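Local atomic coordinates of Alr1585 protein (PDB entry 5C2I), a protein that probably uses its bound haem and hydrogen peroxide to oxidise dyes and related substrates, as a DyP-type peroxidase that assembles into a tetramer. Residues A[29-34]-A[462-467]; A[164-169]-A[180-185]. The protein carries 1 engineered substitution. All coordinates share one frame; numbering follows the deposited sequence.

Overall arrangement
Starting from the N terminus, the chain leaves helix 24-29 through residues 29-34, the first half of contact 1, and enters strand 42-50 of the first antiparallel sheet. Farther along, helix 159-176 and strand 177-189 meet in contact 2, which closes a short loop with 10 residues between its segments, ending a beta-alpha-beta crossover. The chain then builds the second sheet and only in helix 461-465 returns to complete contact 1, across 427 intervening residues. Contact 2 is nested inside the loop closed by contact 1. The first ties the C-terminal helix to the N-terminal region; the second packs a helix on the first sheet. Their centres lie about 20 Å apart, and the contacts do not touch.

Contact 1: residues A[29-34]-A[462-467]; sequences DLQGNI and SFLKTL
The carboxylate of D29 grips S462 with both oxygens. OD2 accepts the hydroxyl OG of S462 at 2.7 Å through its syn lone pair, while OD1 takes the backbone N of S462 at 2.8 Å, on the syn side and 17° out of the carboxylate plane. This second bond is bent at its hydrogen (142°). S462 stands in the first turn of helix 461-465, where an amide has no carbonyl of its own helix to bind, so an acidic side chain suits the place. With CG anti to the backbone N (chi1 -154°), D29 extends its carboxylate from the end of helix 24-29 to the start of the C-terminal one.

Neither polar group is limited to this pair: D29 OD2 is also hydrogen-bonded to S249 OG, and S462 OG to the backbone N of N245. Were D29 an alanine, the amide of S462 would probably lose its acceptor, and the hydroxyls of S462 and S249 a carboxylate partner.

Farther out, Q31 passes L464 at about a right angle, its NE2 lying 4.0 Å from L464 CD1 in van der Waals contact. The amide suits this spot because NE2 gives its hydrogen bonds to the carbonyls of F96 and P459, while OE1 meets N95, so its polar atoms are satisfied where they are buried. L464 points toward the 29-34 segment and its side chain also touches F96, I62 and A66, a greasy neighbourhood that fits a leucine. At the far end of the helix, T466 OG1 binds the carbonyl O of S462 at 2.9 Å. Chemically, a carboxylate joins the end of helix 24-29 to the start of the C-terminal helix 461-465, where the amide end is likely to favour its negative charge.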
loop_
_atom_site.group_PDB
_atom_site.type_symbol
_atom_site.label_atom_id
_atom_site.label_comp_id
_atom_site.label_asym_id
_atom_site.label_seq_id
_atom_site.Cartn_x
_atom_site.Cartn_y
_atom_site.Cartn_z
ATOM N N ASP A 29 -15.691 34.901 -13.896
ATOM C CA ASP A 29 -14.697 35.414 -14.867
ATOM C C ASP A 29 -13.271 35.376 -14.384
ATOM O O ASP A 29 -12.320 35.691 -15.161
ATOM C CB ASP A 29 -15.052 36.854 -15.312
ATOM C CG ASP A 29 -14.503 37.195 -16.715
ATOM O OD1 ASP A 29 -14.399 36.261 -17.535
ATOM O OD2 ASP A 29 -14.270 38.408 -17.009
ATOM N N LEU A 30 -13.086 35.005 -13.119
ATOM C CA LEU A 30 -11.732 34.893 -12.517
ATOM C C LEU A 30 -11.251 33.477 -12.716
ATOM O O LEU A 30 -12.013 32.513 -12.480
ATOM C CB LEU A 30 -11.807 35.177 -11.013
ATOM C CG LEU A 30 -10.533 34.982 -10.179
ATOM C CD1 LEU A 30 -9.504 36.057 -10.551
ATOM C CD2 LEU A 30 -10.840 35.056 -8.704
ATOM N N GLN A 31 -10.002 33.315 -13.087
ATOM C CA GLN A 31 -9.417 31.966 -13.178
ATOM C C GLN A 31 -9.299 31.316 -11.776
ATOM O O GLN A 31 -9.139 31.992 -10.765
ATOM C CB GLN A 31 -8.026 32.008 -13.808
ATOM C CG GLN A 31 -8.040 32.361 -15.278
ATOM C CD GLN A 31 -6.705 32.109 -15.937
ATOM O OE1 GLN A 31 -6.161 30.994 -15.870
ATOM N NE2 GLN A 31 -6.175 33.121 -16.588
ATOM N N GLY A 32 -9.385 29.997 -11.737
ATOM C CA GLY A 32 -9.119 29.211 -10.542
ATOM C C GLY A 32 -7.657 29.214 -10.121
ATOM O O GLY A 32 -6.800 29.820 -10.783
ATOM N N ASN A 33 -7.388 28.564 -8.979
ATOM C CA ASN A 33 -6.046 28.414 -8.398
ATOM C C ASN A 33 -5.500 29.684 -7.767
ATOM O O ASN A 33 -4.389 29.671 -7.226
ATOM C CB ASN A 33 -5.050 27.871 -9.447
ATOM C CG ASN A 33 -3.806 27.245 -8.845
ATOM O OD1 ASN A 33 -3.846 26.595 -7.796
ATOM N ND2 ASN A 33 -2.687 27.407 -9.544
ATOM N N ILE A 34 -6.286 30.747 -7.758
ATOM C CA ILE A 34 -5.838 32.011 -7.218
ATOM C C ILE A 34 -6.387 32.181 -5.782
ATOM O O ILE A 34 -5.625 32.128 -4.843
ATOM C CB ILE A 34 -6.232 33.173 -8.139
ATOM C CG1 ILE A 34 -5.512 33.015 -9.510
ATOM C CG2 ILE A 34 -5.837 34.514 -7.533
ATOM C CD1 ILE A 34 -6.081 33.909 -10.633
ATOM N N SER A 462 -12.949 36.216 -19.877
ATOM C CA SER A 462 -13.604 36.941 -20.981
ATOM C C SER A 462 -12.585 37.591 -21.899
ATOM O O SER A 462 -12.745 37.557 -23.132
ATOM C CB SER A 462 -14.636 37.976 -20.469
ATOM O OG SER A 462 -14.026 38.961 -19.625
ATOM N N PHE A 463 -11.522 38.152 -21.348
ATOM C CA PHE A 463 -10.461 38.698 -22.174
ATOM C C PHE A 463 -9.926 37.639 -23.137
ATOM O O PHE A 463 -9.812 37.886 -24.369
ATOM C CB PHE A 463 -9.333 39.262 -21.349
ATOM C CG PHE A 463 -8.080 39.531 -22.117
ATOM C CD1 PHE A 463 -7.976 40.632 -22.961
ATOM C CD2 PHE A 463 -6.960 38.744 -21.955
ATOM C CE1 PHE A 463 -6.819 40.917 -23.663
ATOM C CE2 PHE A 463 -5.759 39.028 -22.652
ATOM C CZ PHE A 463 -5.690 40.104 -23.521
ATOM N N LEU A 464 -9.628 36.466 -22.602
ATOM C CA LEU A 464 -9.054 35.403 -23.387
ATOM C C LEU A 464 -10.025 34.837 -24.424
ATOM O O LEU A 464 -9.623 34.493 -25.548
ATOM C CB LEU A 464 -8.521 34.307 -22.456
ATOM C CG LEU A 464 -7.419 34.730 -21.474
ATOM C CD1 LEU A 464 -7.141 33.657 -20.464
ATOM C CD2 LEU A 464 -6.157 35.093 -22.256
ATOM N N LYS A 465 -11.290 34.723 -24.055
ATOM C CA LYS A 465 -12.282 34.181 -24.957
ATOM C C LYS A 465 -12.624 35.079 -26.153
ATOM O O LYS A 465 -13.223 34.588 -27.092
ATOM C CB LYS A 465 -13.585 33.911 -24.211
ATOM C CG LYS A 465 -13.566 32.724 -23.266
ATOM C CD LYS A 465 -15.001 32.444 -22.826
ATOM C CE LYS A 465 -15.070 31.272 -21.885
ATOM N NZ LYS A 465 -16.500 30.982 -21.575
ATOM N N THR A 466 -12.307 36.372 -26.080
ATOM C CA THR A 466 -12.679 37.313 -27.140
ATOM C C THR A 466 -11.442 37.937 -27.794
ATOM O O THR A 466 -11.521 38.959 -28.454
ATOM C CB THR A 466 -13.597 38.424 -26.592
ATOM O OG1 THR A 466 -12.937 39.128 -25.543
ATOM C CG2 THR A 466 -14.888 37.841 -26.055
ATOM N N LEU A 467 -10.306 37.307 -27.594
ATOM C CA LEU A 467 -9.059 37.799 -28.139
ATOM C C LEU A 467 -9.026 37.740 -29.689
ATOM O O LEU A 467 -8.475 38.642 -30.315
ATOM C CB LEU A 467 -7.945 36.985 -27.500
ATOM C CG LEU A 467 -6.532 37.494 -27.448
ATOM C CD1 LEU A 467 -6.395 38.886 -26.896
ATOM C CD2 LEU A 467 -5.759 36.491 -26.609
#

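Contact 2: residues A[164-169]-A[180-185]; sequences QIVNQI and VHREDG
V166 and N167, on the helix of a beta-alpha-beta crossover, meet R182 on the strand that follows it. R182 points toward the helix and runs out straight from CG to NE, with CG anti to the backbone N (chi1 175°), which brings the guanidinium up to V166. The methyl CG1 of V166 approaches NH1 of R182 obliquely at 3.8 Å. Beside it, N167 OD1 sits at the guanidinium edge, too far for a direct bond, and a water fills the gap: R182 NH1 donates to it at 3.0 Å, and the same water is hydrogen-bonded to N167 OD1 at 3.0 Å.

The crossover links strands 150-156 and 177-189, which are parallel to each other with strand 42-50 between them, as in the ferredoxin-like sheets of the DyP family. V44 of that middle strand touches V166, R182 and D184, so a branched aliphatic residue suits the helix face turned to the sheet. Two residues on, D184 lies on the same side of the strand as R182 and holds the guanidinium side-on: NE reaches OD1 at 2.9 Å, and NH2 meets the syn lone pair of OD2 at 2.9 Å in a nearly straight bond (174°). This salt bridge fixes the rotation of the arginine. The dimer uses it too, since N167 ND2 of each subunit bonds D184 OD1 of the other. On the other side of the strand, H181 NE2 donates to E183 OE2 at 2.6 Å, and that carboxylate also forms a salt bridge with K258.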
loop_
_atom_site.group_PDB
_atom_site.type_symbol
_atom_site.label_atom_id
_atom_site.label_comp_id
_atom_site.label_asym_id
_atom_site.label_seq_id
_atom_site.Cartn_x
_atom_site.Cartn_y
_atom_site.Cartn_z
ATOM N N GLN A 164 -2.105 12.321 -21.302
ATOM C CA GLN A 164 -2.809 12.160 -22.557
ATOM C C GLN A 164 -3.465 13.463 -23.007
ATOM O O GLN A 164 -3.425 13.840 -24.189
ATOM C CB GLN A 164 -3.879 11.046 -22.504
ATOM C CG GLN A 164 -3.400 9.707 -21.946
ATOM C CD GLN A 164 -2.109 9.191 -22.628
ATOM O OE1 GLN A 164 -2.105 8.909 -23.823
ATOM N NE2 GLN A 164 -1.053 9.010 -21.846
ATOM N N ILE A 165 -4.132 14.114 -22.062
ATOM C CA ILE A 165 -4.850 15.332 -22.357
ATOM C C ILE A 165 -3.856 16.421 -22.763
ATOM O O ILE A 165 -4.077 17.131 -23.726
ATOM C CB ILE A 165 -5.698 15.782 -21.135
ATOM C CG1 ILE A 165 -6.867 14.828 -21.015
ATOM C CG2 ILE A 165 -6.214 17.204 -21.355
ATOM C CD1 ILE A 165 -7.621 14.936 -19.705
ATOM N N VAL A 166 -2.733 16.517 -22.052
ATOM C CA VAL A 166 -1.690 17.444 -22.447
ATOM C C VAL A 166 -1.181 17.156 -23.883
ATOM O O VAL A 166 -1.044 18.077 -24.678
ATOM C CB VAL A 166 -0.524 17.454 -21.457
ATOM C CG1 VAL A 166 0.679 18.168 -22.034
ATOM C CG2 VAL A 166 -0.952 18.139 -20.164
ATOM N N ASN A 167 -0.945 15.894 -24.218
ATOM C CA ASN A 167 -0.480 15.552 -25.535
ATOM C C ASN A 167 -1.512 15.901 -26.628
ATOM O O ASN A 167 -1.136 16.284 -27.734
ATOM C CB ASN A 167 -0.099 14.064 -25.648
ATOM C CG ASN A 167 1.144 13.750 -24.864
ATOM O OD1 ASN A 167 1.945 14.657 -24.565
ATOM N ND2 ASN A 167 1.335 12.498 -24.543
ATOM N N GLN A 168 -2.788 15.792 -26.301
ATOM C CA GLN A 168 -3.817 16.254 -27.221
ATOM C C GLN A 168 -3.795 17.776 -27.387
ATOM O O GLN A 168 -3.767 18.273 -28.503
ATOM C CB GLN A 168 -5.182 15.835 -26.712
ATOM C CG GLN A 168 -6.319 16.140 -27.661
ATOM C CD GLN A 168 -7.626 15.520 -27.178
ATOM O OE1 GLN A 168 -7.645 14.593 -26.355
ATOM N NE2 GLN A 168 -8.728 16.038 -27.675
ATOM N N ILE A 169 -3.789 18.494 -26.277
ATOM C CA ILE A 169 -3.744 19.950 -26.294
ATOM C C ILE A 169 -2.541 20.457 -27.102
ATOM O O ILE A 169 -2.673 21.397 -27.904
ATOM C CB ILE A 169 -3.704 20.533 -24.853
ATOM C CG1 ILE A 169 -5.062 20.344 -24.182
ATOM C CG2 ILE A 169 -3.236 21.980 -24.864
ATOM C CD1 ILE A 169 -5.015 20.519 -22.697
ATOM N N VAL A 180 9.059 26.112 -24.958
ATOM C CA VAL A 180 10.479 26.352 -24.681
ATOM C C VAL A 180 10.921 25.654 -23.402
ATOM O O VAL A 180 12.112 25.470 -23.172
ATOM C CB VAL A 180 10.839 27.868 -24.650
ATOM C CG1 VAL A 180 10.515 28.512 -25.992
ATOM C CG2 VAL A 180 10.147 28.600 -23.506
ATOM N N HIS A 181 9.964 25.288 -22.562
ATOM C CA HIS A 181 10.267 24.611 -21.316
ATOM C C HIS A 181 9.045 23.879 -20.806
ATOM O O HIS A 181 7.909 24.357 -21.006
ATOM C CB HIS A 181 10.767 25.611 -20.277
ATOM C CG HIS A 181 11.290 24.966 -19.058
ATOM N ND1 HIS A 181 12.369 24.115 -19.090
ATOM C CD2 HIS A 181 10.819 24.934 -17.792
ATOM C CE1 HIS A 181 12.591 23.650 -17.871
ATOM N NE2 HIS A 181 11.662 24.128 -17.069
ATOM N N ARG A 182 9.271 22.730 -20.159
ATOM C CA ARG A 182 8.203 21.979 -19.495
ATOM C C ARG A 182 8.638 21.557 -18.095
ATOM O O ARG A 182 9.776 21.119 -17.891
ATOM C CB ARG A 182 7.801 20.754 -20.315
ATOM C CG ARG A 182 6.774 19.847 -19.658
ATOM C CD ARG A 182 6.290 18.707 -20.558
ATOM N NE ARG A 182 5.503 17.720 -19.817
ATOM C CZ ARG A 182 4.583 16.926 -20.319
ATOM N NH1 ARG A 182 4.224 16.986 -21.599
ATOM N NH2 ARG A 182 3.982 16.069 -19.508
ATOM N N GLU A 183 7.691 21.619 -17.162
ATOM C CA GLU A 183 7.802 20.936 -15.887
ATOM C C GLU A 183 6.596 20.014 -15.669
ATOM O O GLU A 183 5.481 20.272 -16.167
ATOM C CB GLU A 183 7.909 21.932 -14.736
ATOM C CG GLU A 183 9.133 22.865 -14.777
ATOM C CD GLU A 183 10.454 22.185 -14.467
ATOM O OE1 GLU A 183 10.490 21.048 -13.929
ATOM O OE2 GLU A 183 11.503 22.823 -14.776
ATOM N N ASP A 184 6.834 18.957 -14.884
ATOM C CA ASP A 184 5.798 18.061 -14.413
ATOM C C ASP A 184 5.856 18.089 -12.885
ATOM O O ASP A 184 6.669 17.407 -12.274
ATOM C CB ASP A 184 6.038 16.643 -14.927
ATOM C CG ASP A 184 5.675 16.491 -16.398
ATOM O OD1 ASP A 184 6.511 16.850 -17.285
ATOM O OD2 ASP A 184 4.527 16.061 -16.660
ATOM N N GLY A 185 5.020 18.933 -12.307
ATOM C CA GLY A 185 4.962 19.135 -10.874
ATOM C C GLY A 185 4.197 18.043 -10.177
ATOM O O GLY A 185 3.298 17.409 -10.739
HETATM O O HOH W 1 2.440 14.631 -21.641
#